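Local coordinates for CAS6A (Thermus thermophilus, PDB 4C97), which probably acts as a CRISPR-associated endoribonuclease, cutting CRISPR RNA precursors as part of antiviral defence, at residues P47-F52 against A229-G234; L113-P118 against L218-F223; S119-L124 against V201-R206; R125-T130 against Y235-A240; V177-G182 against V197-Y202. The protein carries 1 engineered substitution. All blocks are in the same frame, centred on the assembly; numbering follows the deposited sequence. Where two conformers were deposited one is given.

Contact 1 of 5, residues P47-F52 against A229-G234; sequences PFALGF and AKTSLG. With SO4 (sulfate ion), chain C.
What is probably the glycine-rich loop of Cas6 proteins runs against the edge strand 48-55, and Leu50 and Thr231 tie the two together. Leu50 N donates to Thr231 O at 3.0 Å in a nearly straight bond (171° at the hydrogen). The carbonyl of the same residue, Leu50 O, receives a CA-H...O contact from Gly234 CA at 3.1 Å. The Phe52 ring presents its edge to the loop: CE1 meets Leu233 O at 3.8 Å, in the ring plane, and lies close to Gly234 CA. The Leu50 CD1 branch reaches Ser232 O at 3.3 Å, while Phe48 CE1 meets Ser232 CB. Two waters complete the seam: one links Phe48 O with Thr231 OG1, the other Phe52 N with Gly234 O. Away from the strand contact, Lys230 of the loop and Arg26 bind a sulfate ion, probably from the crystallisation liquor. Helix 22-36 packs over the contact, its Phe29 touching Phe48 and Leu50 and its Arg26 bonding Ser232 OG; Arg154 of helix 144-158 reaches Phe48 O and Thr231.

Contact 2 of 5, residues L113-P118 against L218-F223; sequences LFQGPP and LGRFAF
Leu113 meets helix 209-225 with both of its branches, and the segment then turns so that Gln115 and Gly116 lie against one side of the Arg220 guanidinium. CD1 of Leu113 lies 3.7 Å from Phe221 CD1, approaching the ring obliquely. The other methyl, CD2, touches Arg220 CB at 3.8 Å, the two side chains sliding past each other in opposite directions. The carbonyl of Leu113 rests beside the aliphatic part of the arginine, with O 3.5 Å from Arg220 CD. Next comes Gln115, which crosses Arg220 at about a right angle and stacks its amide on the guanidinium, the planes 16° apart. Its CG sits over the centre of that flat group, 3.6 Å from Arg220 NE, and its NE2 is bonded to Arg112 O. Gly116 O comes within 3.1 Å of Arg220 NH1, but the angle is too poor for a hydrogen bond. A water instead binds Leu113 O and Gly116 N, with a weak link to NH1. A second water joins Pro117 O to NH1, again weakly. Arg220 was modelled in two conformers, so these details hold for one of them. Behind the leucine and phenylalanine, Leu155 of helix 144-158 and Leu7 of strand 6-15 touch both, joining the loop after helix 110-113 to the interior; Arg154 also packs on Phe221.

Contact 3 of 5, residues S119-L124 against V201-R206; sequences SRDLAL and VYHLPR
Asp121 and His203 face each other as a non-hydrogen-bonded antiparallel pair in the five-stranded sheet of the chain's C-terminal half, where strand 199-203 runs between 121-127 and 176-186; their side chains add the bond the backbone lacks there. Traced outward, His203 CB and CG both lie near Asp121 OD1, CB at 3.6 Å. CG is anti to the backbone N (chi1 171°), which carries the ring toward the aspartate. ND1 then donates to Asp121 OD1 at 2.7 Å, meeting the oxygen nearly along its C-O axis, although that oxygen stands 21° out of the ring plane and the N-H is bent. Carboxylate and ring are turned 46° against each other. Farther out, CE1 rests on Arg120 CB at 3.8 Å. Around it, Leu122 and Tyr202 exchange two backbone bonds, and Leu204 N reaches Arg120 O at 2.8 Å. An ST turn, Asp121 N to Ser119 OG, leads into the strand. On the face that carries Asp121 and His203, Ala123 CB packs on Val201 CG2 at 3.9 Å. On the reverse face the Leu124 side chain crosses that of Tyr202 at about a right angle, CD1 4.0 Å from CE2, and Tyr202 OH bonds Pro142 O. Asp121 OD1 also forms a salt bridge with Arg178, so one oxygen joins three adjacent strands, which would be expected to stabilise its negative charge and fix the rotation of the imidazole.

Contact 4 of 5, residues R125-T130 against Y235-A240; sequences RFASPT and YGRARA. With SO4 (sulfate ion), chain D.
Arg125 and Arg239 pair through two backbone bonds at the tight end of the contact; Arg125 N to Arg239 O is 2.8 Å and almost straight (177°). Two residues on, Ala127 N donates to Arg237 O at 2.7 Å, and Ser128 N adds a weak bond to the same oxygen. Here strand 121-127 turns a corner, and the Ser128 side chain takes over where strand pairing ends. Its OG (chi1 79°, between backbone N and carbonyl carbon) accepts from Arg237 N at 3.0 Å and bonds Gly234 O. Gly236 N reaches Pro129 O from above its carbonyl plane. Gly236, with positive phi, lies near the end of what is probably the Cas6 glycine-rich loop, before edge strand 238-241. Phe126 CD1 and Ala238 CB share a face, 4.3 Å apart. The face of Arg125 and Arg239 is looser: its arginines are partly exposed, and Trp104 of strand 91-109 packs against them. Arg125 and Arg237, both bent at chi3, offer guanidinium edges to a sulfate ion, Arg125 NH2 3.0 Å and Arg237 NH1 3.2 Å from its O1; Arg237 NH2 adds a bond to O4, and the rest are weak. Trp104 NE1 also bonds the ion; Arg125 has a second conformer.

Contact 5 of 5, residues V177-G182 against V197-Y202; sequences VRSLEG and VGRVVY
Arg178 and Ser179 both turn their backbone N-H toward Val201 O, which makes a classic beta bulge in the antiparallel pair. The first bond, Arg178 N to Val201 O, is 2.8 Å long; the one from Ser179 N is weak. Beyond the bulge the backbone bonding is reciprocal, Val201 N donating to Ser179 O and Glu181 exchanging two bonds with Arg199. Gly182 and Gly198 then face each other with CA atoms 4.1 Å apart. Apolar contacts line one face: Val177 crosses Val200 at about a right angle (CG1 to CG1, 3.9 Å) and lays CG2 beside Tyr202 CE1, also at 3.9 Å. Leu180 runs alongside Val200, pointing the same way, with CD1 close to CG2. The other face mixes Val201 with polar groups. Ser179 OG presses on Val201 CG2 at 3.2 Å and shares a water with Arg199 O; Arg199 itself extends to a salt bridge with Glu241. In the five-stranded antiparallel sheet of the chain's C-terminal half, strand 199-203 lies between 176-186 and 121-127; Phe126 of the latter packs on Val200 and Tyr202, while Pro144 at the start of helix 144-158 covers Val177 and Tyr202.

How the contacts relate
Contacts 3, 4 and 5 lie in one antiparallel sheet: strand 121-127 serves contacts 3 and 4, and strand 199-203 serves contacts 3 and 5 (centres 11 Å apart). Leu124 N to Val200 O (2.9 Å) and Phe126 N to Gly198 O (2.7 Å) continue the pairing between them. Contacts 1 and 4, with centres 10 Å apart, use consecutive pieces of chain, 229-234 and 235-240, and are tied by Ser128 OG to Gly234 O (2.7 Å); a sulfate ion sits at each. Helix 209-225, which contact 2 ties to the 113-118 loop, also touches the sheet, Gly219 CA lying 3.6 Å from Leu122 CD1 of contact 3; contact 1 stays about 7 Å from contact 2 at the nearest atoms.

Contact 1 of 5, residues P47-F52 against A229-G234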
# COMPACT_ATOMS: atom_id res chain seq x y z
N PRO A 47 6.73 -8.86 3.23
CA PRO A 47 5.87 -9.19 2.07
C PRO A 47 4.39 -8.93 2.33
O PRO A 47 3.51 -9.71 1.95
CB PRO A 47 6.14 -10.69 1.85
CG PRO A 47 6.49 -11.21 3.23
CD PRO A 47 7.19 -10.07 3.94
N PHE A 48 4.11 -7.83 3.01
CA PHE A 48 2.76 -7.48 3.37
C PHE A 48 2.69 -5.99 3.68
O PHE A 48 3.72 -5.31 3.76
CB PHE A 48 2.31 -8.26 4.61
CG PHE A 48 3.16 -8.00 5.83
CD1 PHE A 48 2.84 -6.98 6.70
CD2 PHE A 48 4.27 -8.77 6.09
CE1 PHE A 48 3.64 -6.73 7.82
CE2 PHE A 48 5.06 -8.53 7.19
CZ PHE A 48 4.74 -7.49 8.04
N ALA A 49 1.47 -5.51 3.82
CA ALA A 49 1.23 -4.18 4.37
C ALA A 49 -0.12 -4.18 5.04
O ALA A 49 -0.95 -5.06 4.80
CB ALA A 49 1.28 -3.08 3.28
N LEU A 50 -0.34 -3.22 5.93
CA LEU A 50 -1.60 -3.16 6.65
C LEU A 50 -2.20 -1.78 6.49
O LEU A 50 -1.50 -0.80 6.23
CB LEU A 50 -1.40 -3.50 8.13
CG LEU A 50 -0.79 -4.87 8.40
CD1 LEU A 50 -0.47 -5.01 9.88
CD2 LEU A 50 -1.74 -5.96 7.94
N GLY A 51 -3.51 -1.72 6.63
CA GLY A 51 -4.18 -0.45 6.59
C GLY A 51 -5.51 -0.48 7.28
O GLY A 51 -5.99 -1.51 7.70
N PHE A 52 -6.11 0.70 7.39
CA PHE A 52 -7.40 0.82 8.00
C PHE A 52 -8.01 2.14 7.60
O PHE A 52 -7.32 3.08 7.17
CB PHE A 52 -7.31 0.72 9.53
CG PHE A 52 -6.40 1.74 10.15
CD1 PHE A 52 -5.05 1.48 10.29
CD2 PHE A 52 -6.89 2.96 10.61
CE1 PHE A 52 -4.21 2.43 10.83
CE2 PHE A 52 -6.04 3.89 11.16
CZ PHE A 52 -4.70 3.62 11.26
N ALA A 229 7.56 4.45 4.28
CA ALA A 229 7.91 3.78 5.52
C ALA A 229 6.70 3.40 6.36
O ALA A 229 5.66 4.04 6.31
CB ALA A 229 8.82 4.68 6.33
N LYS A 230 6.88 2.35 7.16
CA LYS A 230 5.91 1.94 8.16
C LYS A 230 4.56 1.60 7.56
O LYS A 230 3.52 1.86 8.16
CB LYS A 230 5.84 2.98 9.28
CG LYS A 230 7.24 3.25 9.79
CD LYS A 230 7.39 3.17 11.28
CE LYS A 230 8.85 3.38 11.68
NZ LYS A 230 9.57 2.08 11.84
N THR A 231 4.57 0.99 6.38
CA THR A 231 3.33 0.51 5.80
C THR A 231 2.73 -0.62 6.66
O THR A 231 1.55 -0.93 6.52
CB THR A 231 3.52 0.04 4.36
OG1 THR A 231 4.56 -0.96 4.30
CG2 THR A 231 3.87 1.20 3.49
N SER A 232 3.53 -1.22 7.54
CA SER A 232 3.02 -2.25 8.45
C SER A 232 2.12 -1.64 9.52
O SER A 232 1.40 -2.37 10.24
CB SER A 232 4.17 -3.04 9.09
OG SER A 232 4.91 -2.22 9.98
N LEU A 233 2.16 -0.31 9.64
CA LEU A 233 1.34 0.40 10.62
C LEU A 233 0.24 1.22 9.99
O LEU A 233 -0.40 2.02 10.66
CB LEU A 233 2.22 1.28 11.54
CG LEU A 233 3.18 0.51 12.44
CD1 LEU A 233 4.14 1.51 13.11
CD2 LEU A 233 2.43 -0.26 13.50
N GLY A 234 -0.03 0.99 8.70
CA GLY A 234 -1.13 1.66 8.06
C GLY A 234 -0.79 2.97 7.37
O GLY A 234 -1.67 3.59 6.78
S SO4 C . 8.66 -0.49 13.94
O1 SO4 C . 7.59 0.19 13.26
O2 SO4 C . 9.75 0.46 14.09
O3 SO4 C . 8.18 -0.96 15.23
O4 SO4 C . 9.10 -1.66 13.18
O HOH W 1 4.69 -3.54 5.54
O HOH W 2 -4.33 3.05 6.52

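Contact 2 of 5, residues L113-P118 against L218-F223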
# COMPACT_ATOMS: atom_id res chain seq x y z
N LEU A 113 -0.08 -6.48 -13.17
CA LEU A 113 0.33 -5.14 -12.79
C LEU A 113 0.91 -4.44 -13.99
O LEU A 113 0.96 -3.21 -14.01
CB LEU A 113 1.38 -5.17 -11.69
CG LEU A 113 0.93 -5.75 -10.36
CD1 LEU A 113 2.12 -5.82 -9.44
CD2 LEU A 113 -0.22 -4.96 -9.73
N PHE A 114 1.32 -5.22 -15.00
CA PHE A 114 1.96 -4.67 -16.17
C PHE A 114 1.01 -4.58 -17.36
O PHE A 114 1.45 -4.49 -18.49
CB PHE A 114 3.18 -5.52 -16.53
CG PHE A 114 4.34 -5.33 -15.61
CD1 PHE A 114 5.30 -4.34 -15.86
CD2 PHE A 114 4.50 -6.12 -14.49
CE1 PHE A 114 6.37 -4.19 -14.99
CE2 PHE A 114 5.57 -5.95 -13.63
CZ PHE A 114 6.50 -4.98 -13.90
N GLN A 115 -0.30 -4.61 -17.10
CA GLN A 115 -1.29 -4.60 -18.18
C GLN A 115 -1.35 -3.28 -18.95
O GLN A 115 -1.74 -3.26 -20.13
CB GLN A 115 -2.66 -4.97 -17.66
CG GLN A 115 -3.29 -3.94 -16.77
CD GLN A 115 -4.59 -4.43 -16.20
OE1 GLN A 115 -5.64 -4.24 -16.80
NE2 GLN A 115 -4.53 -5.10 -15.05
N GLY A 116 -1.00 -2.19 -18.29
CA GLY A 116 -1.00 -0.88 -18.92
C GLY A 116 -2.43 -0.38 -19.02
O GLY A 116 -3.29 -0.83 -18.27
N PRO A 117 -2.69 0.54 -19.95
CA PRO A 117 -1.75 1.03 -20.96
C PRO A 117 -0.58 1.82 -20.39
O PRO A 117 -0.69 2.39 -19.30
CB PRO A 117 -2.61 1.94 -21.83
CG PRO A 117 -3.70 2.37 -20.95
CD PRO A 117 -3.99 1.21 -20.06
N PRO A 118 0.53 1.85 -21.12
CA PRO A 118 1.63 2.70 -20.68
C PRO A 118 1.15 4.13 -20.67
O PRO A 118 0.35 4.54 -21.51
CB PRO A 118 2.71 2.48 -21.74
CG PRO A 118 2.01 1.91 -22.92
CD PRO A 118 0.83 1.16 -22.39
N LEU A 218 4.10 0.43 -11.34
CA LEU A 218 4.34 0.94 -9.99
C LEU A 218 3.04 1.48 -9.42
O LEU A 218 2.71 1.26 -8.24
CB LEU A 218 5.42 2.02 -10.01
CG LEU A 218 6.79 1.50 -10.44
CD1 LEU A 218 7.77 2.63 -10.50
CD2 LEU A 218 7.30 0.45 -9.49
N GLY A 219 2.33 2.22 -10.28
CA GLY A 219 1.01 2.70 -9.93
C GLY A 219 0.03 1.62 -9.48
O GLY A 219 -0.59 1.74 -8.42
N ARG A 220 -0.11 0.58 -10.28
CA ARG A 220 -0.99 -0.53 -9.91
C ARG A 220 -0.53 -1.25 -8.64
O ARG A 220 -1.36 -1.67 -7.82
CB ARG A 220 -1.15 -1.52 -11.06
CG ARG A 220 -1.95 -0.99 -12.24
CD ARG A 220 -2.31 -2.05 -13.28
NE ARG A 220 -3.61 -1.77 -13.87
CZ ARG A 220 -3.84 -0.86 -14.81
NH1 ARG A 220 -2.85 -0.12 -15.29
NH2 ARG A 220 -5.07 -0.68 -15.26
N PHE A 221 0.78 -1.41 -8.47
CA PHE A 221 1.33 -2.10 -7.30
C PHE A 221 1.08 -1.32 -6.02
O PHE A 221 0.87 -1.93 -4.94
CB PHE A 221 2.81 -2.30 -7.53
CG PHE A 221 3.51 -3.08 -6.48
CD1 PHE A 221 3.15 -4.39 -6.20
CD2 PHE A 221 4.57 -2.52 -5.77
CE1 PHE A 221 3.83 -5.12 -5.24
CE2 PHE A 221 5.23 -3.26 -4.82
CZ PHE A 221 4.86 -4.56 -4.56
N ALA A 222 1.13 0.02 -6.12
CA ALA A 222 0.88 0.86 -4.94
C ALA A 222 -0.38 0.48 -4.11
O ALA A 222 -0.35 0.52 -2.86
CB ALA A 222 0.84 2.32 -5.35
N PHE A 223 -1.45 0.10 -4.79
CA PHE A 223 -2.69 -0.32 -4.14
C PHE A 223 -2.42 -1.41 -3.11
O PHE A 223 -3.05 -1.47 -2.05
CB PHE A 223 -3.65 -0.85 -5.21
CG PHE A 223 -4.97 -1.33 -4.68
CD1 PHE A 223 -5.99 -0.44 -4.40
CD2 PHE A 223 -5.21 -2.69 -4.50
CE1 PHE A 223 -7.20 -0.88 -3.94
CE2 PHE A 223 -6.42 -3.13 -4.04
CZ PHE A 223 -7.43 -2.24 -3.77
O HOH W 3 0.15 -1.38 -15.85
O HOH W 4 -2.19 2.71 -17.16

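Contact 3 of 5, residues S119-L124 against V201-R206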
# COMPACT_ATOMS: atom_id res chain seq x y z
N SER A 119 1.64 4.89 -19.71
CA SER A 119 1.34 6.30 -19.70
C SER A 119 2.51 7.01 -19.07
O SER A 119 3.14 6.48 -18.17
CB SER A 119 0.07 6.59 -18.91
OG SER A 119 -0.11 7.99 -18.81
N ARG A 120 2.79 8.21 -19.57
CA ARG A 120 3.80 9.09 -18.98
C ARG A 120 3.35 9.70 -17.67
O ARG A 120 4.17 10.19 -16.90
CB ARG A 120 4.13 10.22 -19.96
CG ARG A 120 4.75 9.72 -21.23
CD ARG A 120 5.14 10.84 -22.14
NE ARG A 120 6.31 10.45 -22.93
CZ ARG A 120 6.28 10.08 -24.21
NH1 ARG A 120 5.14 10.03 -24.89
NH2 ARG A 120 7.42 9.75 -24.80
N ASP A 121 2.05 9.65 -17.40
CA ASP A 121 1.47 10.25 -16.21
C ASP A 121 1.05 9.19 -15.19
O ASP A 121 0.58 8.11 -15.55
CB ASP A 121 0.22 11.06 -16.54
CG ASP A 121 0.51 12.25 -17.43
OD1 ASP A 121 1.60 12.84 -17.31
OD2 ASP A 121 -0.38 12.57 -18.25
N LEU A 122 1.25 9.50 -13.92
CA LEU A 122 0.74 8.65 -12.85
C LEU A 122 0.19 9.52 -11.74
O LEU A 122 0.92 10.29 -11.09
CB LEU A 122 1.84 7.71 -12.31
CG LEU A 122 1.42 6.86 -11.09
CD1 LEU A 122 0.30 5.90 -11.44
CD2 LEU A 122 2.61 6.16 -10.51
N ALA A 123 -1.13 9.43 -11.54
CA ALA A 123 -1.78 10.16 -10.47
C ALA A 123 -1.94 9.23 -9.29
O ALA A 123 -2.59 8.20 -9.41
CB ALA A 123 -3.14 10.65 -10.91
N LEU A 124 -1.33 9.59 -8.17
CA LEU A 124 -1.47 8.82 -6.95
C LEU A 124 -2.23 9.60 -5.92
O LEU A 124 -2.03 10.81 -5.74
CB LEU A 124 -0.11 8.44 -6.37
CG LEU A 124 0.70 7.42 -7.14
CD1 LEU A 124 2.03 7.20 -6.44
CD2 LEU A 124 -0.08 6.10 -7.25
N VAL A 201 0.29 14.22 -9.11
CA VAL A 201 0.42 13.68 -10.46
C VAL A 201 1.88 13.77 -10.91
O VAL A 201 2.44 14.85 -11.03
CB VAL A 201 -0.51 14.38 -11.45
CG1 VAL A 201 -0.42 13.71 -12.81
CG2 VAL A 201 -1.95 14.37 -10.94
N TYR A 202 2.46 12.60 -11.13
CA TYR A 202 3.82 12.42 -11.62
C TYR A 202 3.82 12.32 -13.13
O TYR A 202 2.85 11.83 -13.72
CB TYR A 202 4.45 11.15 -11.01
CG TYR A 202 4.47 11.24 -9.51
CD1 TYR A 202 5.49 11.92 -8.85
CD2 TYR A 202 3.44 10.71 -8.75
CE1 TYR A 202 5.49 12.04 -7.48
CE2 TYR A 202 3.43 10.81 -7.37
CZ TYR A 202 4.47 11.49 -6.75
OH TYR A 202 4.48 11.65 -5.39
N HIS A 203 4.89 12.80 -13.74
CA HIS A 203 4.99 12.80 -15.18
C HIS A 203 6.42 12.51 -15.57
O HIS A 203 7.34 13.15 -15.05
CB HIS A 203 4.57 14.14 -15.72
CG HIS A 203 4.83 14.29 -17.18
ND1 HIS A 203 4.09 13.61 -18.13
CD2 HIS A 203 5.75 15.01 -17.85
CE1 HIS A 203 4.54 13.92 -19.33
NE2 HIS A 203 5.55 14.77 -19.19
N LEU A 204 6.60 11.55 -16.48
CA LEU A 204 7.92 11.18 -16.97
C LEU A 204 8.10 11.67 -18.41
O LEU A 204 7.56 11.08 -19.36
CB LEU A 204 8.09 9.66 -16.92
CG LEU A 204 9.42 9.12 -17.44
CD1 LEU A 204 10.61 9.85 -16.85
CD2 LEU A 204 9.54 7.62 -17.18
N PRO A 205 8.86 12.76 -18.58
CA PRO A 205 9.08 13.30 -19.92
C PRO A 205 9.77 12.29 -20.80
O PRO A 205 10.70 11.61 -20.36
CB PRO A 205 10.00 14.50 -19.68
CG PRO A 205 9.80 14.85 -18.26
CD PRO A 205 9.52 13.57 -17.55
N ARG A 206 9.34 12.26 -22.05
CA ARG A 206 9.89 11.41 -23.11
C ARG A 206 10.06 9.97 -22.69
O ARG A 206 11.01 9.30 -23.10
CB ARG A 206 11.24 11.96 -23.59
CG ARG A 206 11.21 13.42 -24.03
CD ARG A 206 10.60 13.62 -25.45
NE ARG A 206 11.39 13.07 -26.56
CZ ARG A 206 11.08 11.98 -27.27
NH1 ARG A 206 10.00 11.26 -26.99
NH2 ARG A 206 11.87 11.60 -28.27

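Contact 4 of 5, residues R125-T130 against Y235-A240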
# COMPACT_ATOMS: atom_id res chain seq x y z
N ARG A 125 -3.11 8.89 -5.23
CA ARG A 125 -3.76 9.42 -4.05
C ARG A 125 -3.16 8.76 -2.83
O ARG A 125 -3.12 7.52 -2.70
CB ARG A 125 -5.28 9.22 -4.05
CG ARG A 125 -5.93 9.88 -2.83
CD ARG A 125 -7.43 10.03 -2.93
NE ARG A 125 -8.12 8.81 -2.51
CZ ARG A 125 -8.39 8.49 -1.25
NH1 ARG A 125 -8.03 9.29 -0.25
NH2 ARG A 125 -9.03 7.37 -0.98
N PHE A 126 -2.68 9.60 -1.93
CA PHE A 126 -2.11 9.18 -0.66
C PHE A 126 -3.21 9.33 0.36
O PHE A 126 -3.63 10.44 0.71
CB PHE A 126 -0.90 10.06 -0.33
CG PHE A 126 0.21 9.95 -1.35
CD1 PHE A 126 1.17 8.96 -1.25
CD2 PHE A 126 0.26 10.80 -2.45
CE1 PHE A 126 2.17 8.84 -2.17
CE2 PHE A 126 1.26 10.68 -3.37
CZ PHE A 126 2.21 9.70 -3.26
N ALA A 127 -3.71 8.17 0.80
CA ALA A 127 -4.94 8.07 1.58
C ALA A 127 -4.68 7.97 3.07
O ALA A 127 -5.61 8.07 3.87
CB ALA A 127 -5.76 6.87 1.11
N SER A 128 -3.44 7.70 3.46
CA SER A 128 -3.04 7.79 4.86
C SER A 128 -1.67 8.46 4.88
O SER A 128 -1.00 8.52 3.86
CB SER A 128 -3.01 6.42 5.51
OG SER A 128 -1.84 5.73 5.16
N PRO A 129 -1.24 8.95 6.05
CA PRO A 129 -0.01 9.75 6.03
C PRO A 129 1.19 8.96 5.50
O PRO A 129 1.42 7.82 5.90
CB PRO A 129 0.17 10.13 7.51
CG PRO A 129 -1.24 10.13 8.05
CD PRO A 129 -1.89 8.94 7.37
N THR A 130 1.91 9.57 4.57
CA THR A 130 2.98 8.92 3.84
C THR A 130 4.30 9.63 4.09
O THR A 130 4.38 10.87 3.99
CB THR A 130 2.64 8.91 2.33
OG1 THR A 130 1.40 8.22 2.11
CG2 THR A 130 3.73 8.25 1.53
N TYR A 235 0.47 3.37 7.47
CA TYR A 235 0.94 4.58 6.79
C TYR A 235 1.15 4.26 5.32
O TYR A 235 1.33 3.09 4.92
CB TYR A 235 2.25 5.09 7.42
CG TYR A 235 2.05 5.48 8.87
CD1 TYR A 235 1.27 6.58 9.21
CD2 TYR A 235 2.62 4.75 9.90
CE1 TYR A 235 1.07 6.94 10.51
CE2 TYR A 235 2.45 5.11 11.21
CZ TYR A 235 1.66 6.21 11.51
OH TYR A 235 1.45 6.61 12.83
N GLY A 236 1.13 5.28 4.49
CA GLY A 236 1.46 5.09 3.09
C GLY A 236 0.42 4.36 2.25
O GLY A 236 0.75 3.86 1.17
N ARG A 237 -0.83 4.33 2.71
CA ARG A 237 -1.88 3.68 1.96
C ARG A 237 -2.15 4.57 0.75
O ARG A 237 -2.34 5.79 0.89
CB ARG A 237 -3.11 3.44 2.82
CG ARG A 237 -4.26 2.83 2.05
CD ARG A 237 -5.31 2.23 2.97
NE ARG A 237 -5.85 3.12 4.00
CZ ARG A 237 -6.83 3.99 3.81
NH1 ARG A 237 -7.38 4.12 2.60
NH2 ARG A 237 -7.28 4.72 4.81
N ALA A 238 -2.12 4.00 -0.43
CA ALA A 238 -2.16 4.79 -1.65
C ALA A 238 -2.78 4.01 -2.77
O ALA A 238 -2.80 2.79 -2.74
CB ALA A 238 -0.77 5.21 -2.05
N ARG A 239 -3.29 4.74 -3.75
CA ARG A 239 -3.76 4.10 -4.97
C ARG A 239 -3.62 5.02 -6.18
O ARG A 239 -3.63 6.24 -6.05
CB ARG A 239 -5.22 3.68 -4.83
CG ARG A 239 -6.22 4.81 -4.79
CD ARG A 239 -7.64 4.30 -4.53
NE ARG A 239 -8.01 3.25 -5.47
CZ ARG A 239 -8.95 2.33 -5.26
NH1 ARG A 239 -9.64 2.32 -4.12
NH2 ARG A 239 -9.19 1.42 -6.18
N ALA A 240 -3.54 4.42 -7.36
CA ALA A 240 -3.53 5.19 -8.58
C ALA A 240 -4.94 5.62 -8.97
O ALA A 240 -5.90 4.88 -8.75
CB ALA A 240 -2.89 4.41 -9.72
S SO4 D . -10.36 6.52 2.43
O1 SO4 D . -9.86 5.65 1.38
O2 SO4 D . -9.79 7.85 2.23
O3 SO4 D . -11.81 6.60 2.35
O4 SO4 D . -10.00 6.08 3.78

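Contact 5 of 5, residues V177-G182 against V197-Y202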
# COMPACT_ATOMS: atom_id res chain seq x y z
N VAL A 177 6.93 16.32 -11.19
CA VAL A 177 5.60 16.49 -10.67
C VAL A 177 4.85 17.50 -11.49
O VAL A 177 5.30 18.63 -11.66
CB VAL A 177 5.63 16.93 -9.19
CG1 VAL A 177 4.26 17.34 -8.74
CG2 VAL A 177 6.16 15.79 -8.30
N ARG A 178 3.71 17.09 -12.03
CA ARG A 178 2.83 17.98 -12.76
C ARG A 178 1.90 18.75 -11.82
O ARG A 178 1.66 19.93 -12.02
CB ARG A 178 1.99 17.21 -13.79
CG ARG A 178 0.87 18.04 -14.41
CD ARG A 178 -0.04 17.16 -15.22
NE ARG A 178 0.64 16.71 -16.43
CZ ARG A 178 0.21 15.72 -17.20
NH1 ARG A 178 -0.91 15.08 -16.89
NH2 ARG A 178 0.89 15.38 -18.28
N SER A 179 1.35 18.09 -10.81
CA SER A 179 0.52 18.76 -9.83
C SER A 179 0.61 18.09 -8.47
O SER A 179 0.92 16.89 -8.35
CB SER A 179 -0.93 18.83 -10.26
OG SER A 179 -1.45 17.54 -10.44
N LEU A 180 0.32 18.88 -7.44
CA LEU A 180 0.29 18.36 -6.07
C LEU A 180 -0.74 19.12 -5.28
O LEU A 180 -0.85 20.34 -5.41
CB LEU A 180 1.66 18.49 -5.41
CG LEU A 180 1.85 18.16 -3.94
CD1 LEU A 180 3.28 17.68 -3.72
CD2 LEU A 180 1.54 19.34 -3.01
N GLU A 181 -1.49 18.40 -4.46
CA GLU A 181 -2.42 19.04 -3.55
C GLU A 181 -2.56 18.19 -2.32
O GLU A 181 -2.94 17.03 -2.41
CB GLU A 181 -3.78 19.27 -4.20
CG GLU A 181 -4.73 19.95 -3.26
CD GLU A 181 -6.01 20.44 -3.91
OE1 GLU A 181 -6.43 19.86 -4.92
OE2 GLU A 181 -6.59 21.42 -3.38
N GLY A 182 -2.29 18.77 -1.17
CA GLY A 182 -2.43 18.00 0.05
C GLY A 182 -1.85 18.67 1.25
O GLY A 182 -1.59 19.89 1.24
N VAL A 197 -0.79 13.48 2.96
CA VAL A 197 -2.06 12.97 2.47
C VAL A 197 -2.55 13.91 1.39
O VAL A 197 -2.50 15.15 1.56
CB VAL A 197 -3.10 12.88 3.61
CG1 VAL A 197 -4.46 12.49 3.11
CG2 VAL A 197 -2.65 11.86 4.65
N GLY A 198 -3.07 13.33 0.30
CA GLY A 198 -3.48 14.16 -0.82
C GLY A 198 -3.23 13.50 -2.16
O GLY A 198 -3.19 12.29 -2.25
N ARG A 199 -3.07 14.31 -3.21
CA ARG A 199 -2.95 13.78 -4.55
C ARG A 199 -1.75 14.40 -5.24
O ARG A 199 -1.55 15.62 -5.19
CB ARG A 199 -4.22 14.11 -5.35
CG ARG A 199 -4.23 13.66 -6.78
CD ARG A 199 -5.60 13.98 -7.38
NE ARG A 199 -5.81 13.38 -8.69
CZ ARG A 199 -5.39 13.92 -9.83
NH1 ARG A 199 -4.71 15.05 -9.80
NH2 ARG A 199 -5.64 13.32 -10.98
N VAL A 200 -0.95 13.55 -5.88
CA VAL A 200 0.17 14.04 -6.68
C VAL A 200 0.09 13.41 -8.07
O VAL A 200 -0.15 12.22 -8.19
CB VAL A 200 1.52 13.70 -6.02
CG1 VAL A 200 2.65 14.31 -6.85
CG2 VAL A 200 1.59 14.22 -4.59
N VAL A 201 0.29 14.22 -9.11
CA VAL A 201 0.42 13.68 -10.46
C VAL A 201 1.88 13.77 -10.91
O VAL A 201 2.44 14.85 -11.03
CB VAL A 201 -0.51 14.38 -11.45
CG1 VAL A 201 -0.42 13.71 -12.81
CG2 VAL A 201 -1.95 14.37 -10.94
N TYR A 202 2.46 12.60 -11.13
CA TYR A 202 3.82 12.42 -11.62
C TYR A 202 3.82 12.32 -13.13
O TYR A 202 2.85 11.83 -13.72
CB TYR A 202 4.45 11.15 -11.01
CG TYR A 202 4.47 11.24 -9.51
CD1 TYR A 202 5.49 11.92 -8.85
CD2 TYR A 202 3.44 10.71 -8.75
CE1 TYR A 202 5.49 12.04 -7.48
CE2 TYR A 202 3.43 10.81 -7.37
CZ TYR A 202 4.47 11.49 -6.75
OH TYR A 202 4.48 11.65 -5.39
O HOH W 5 -2.69 16.97 -7.79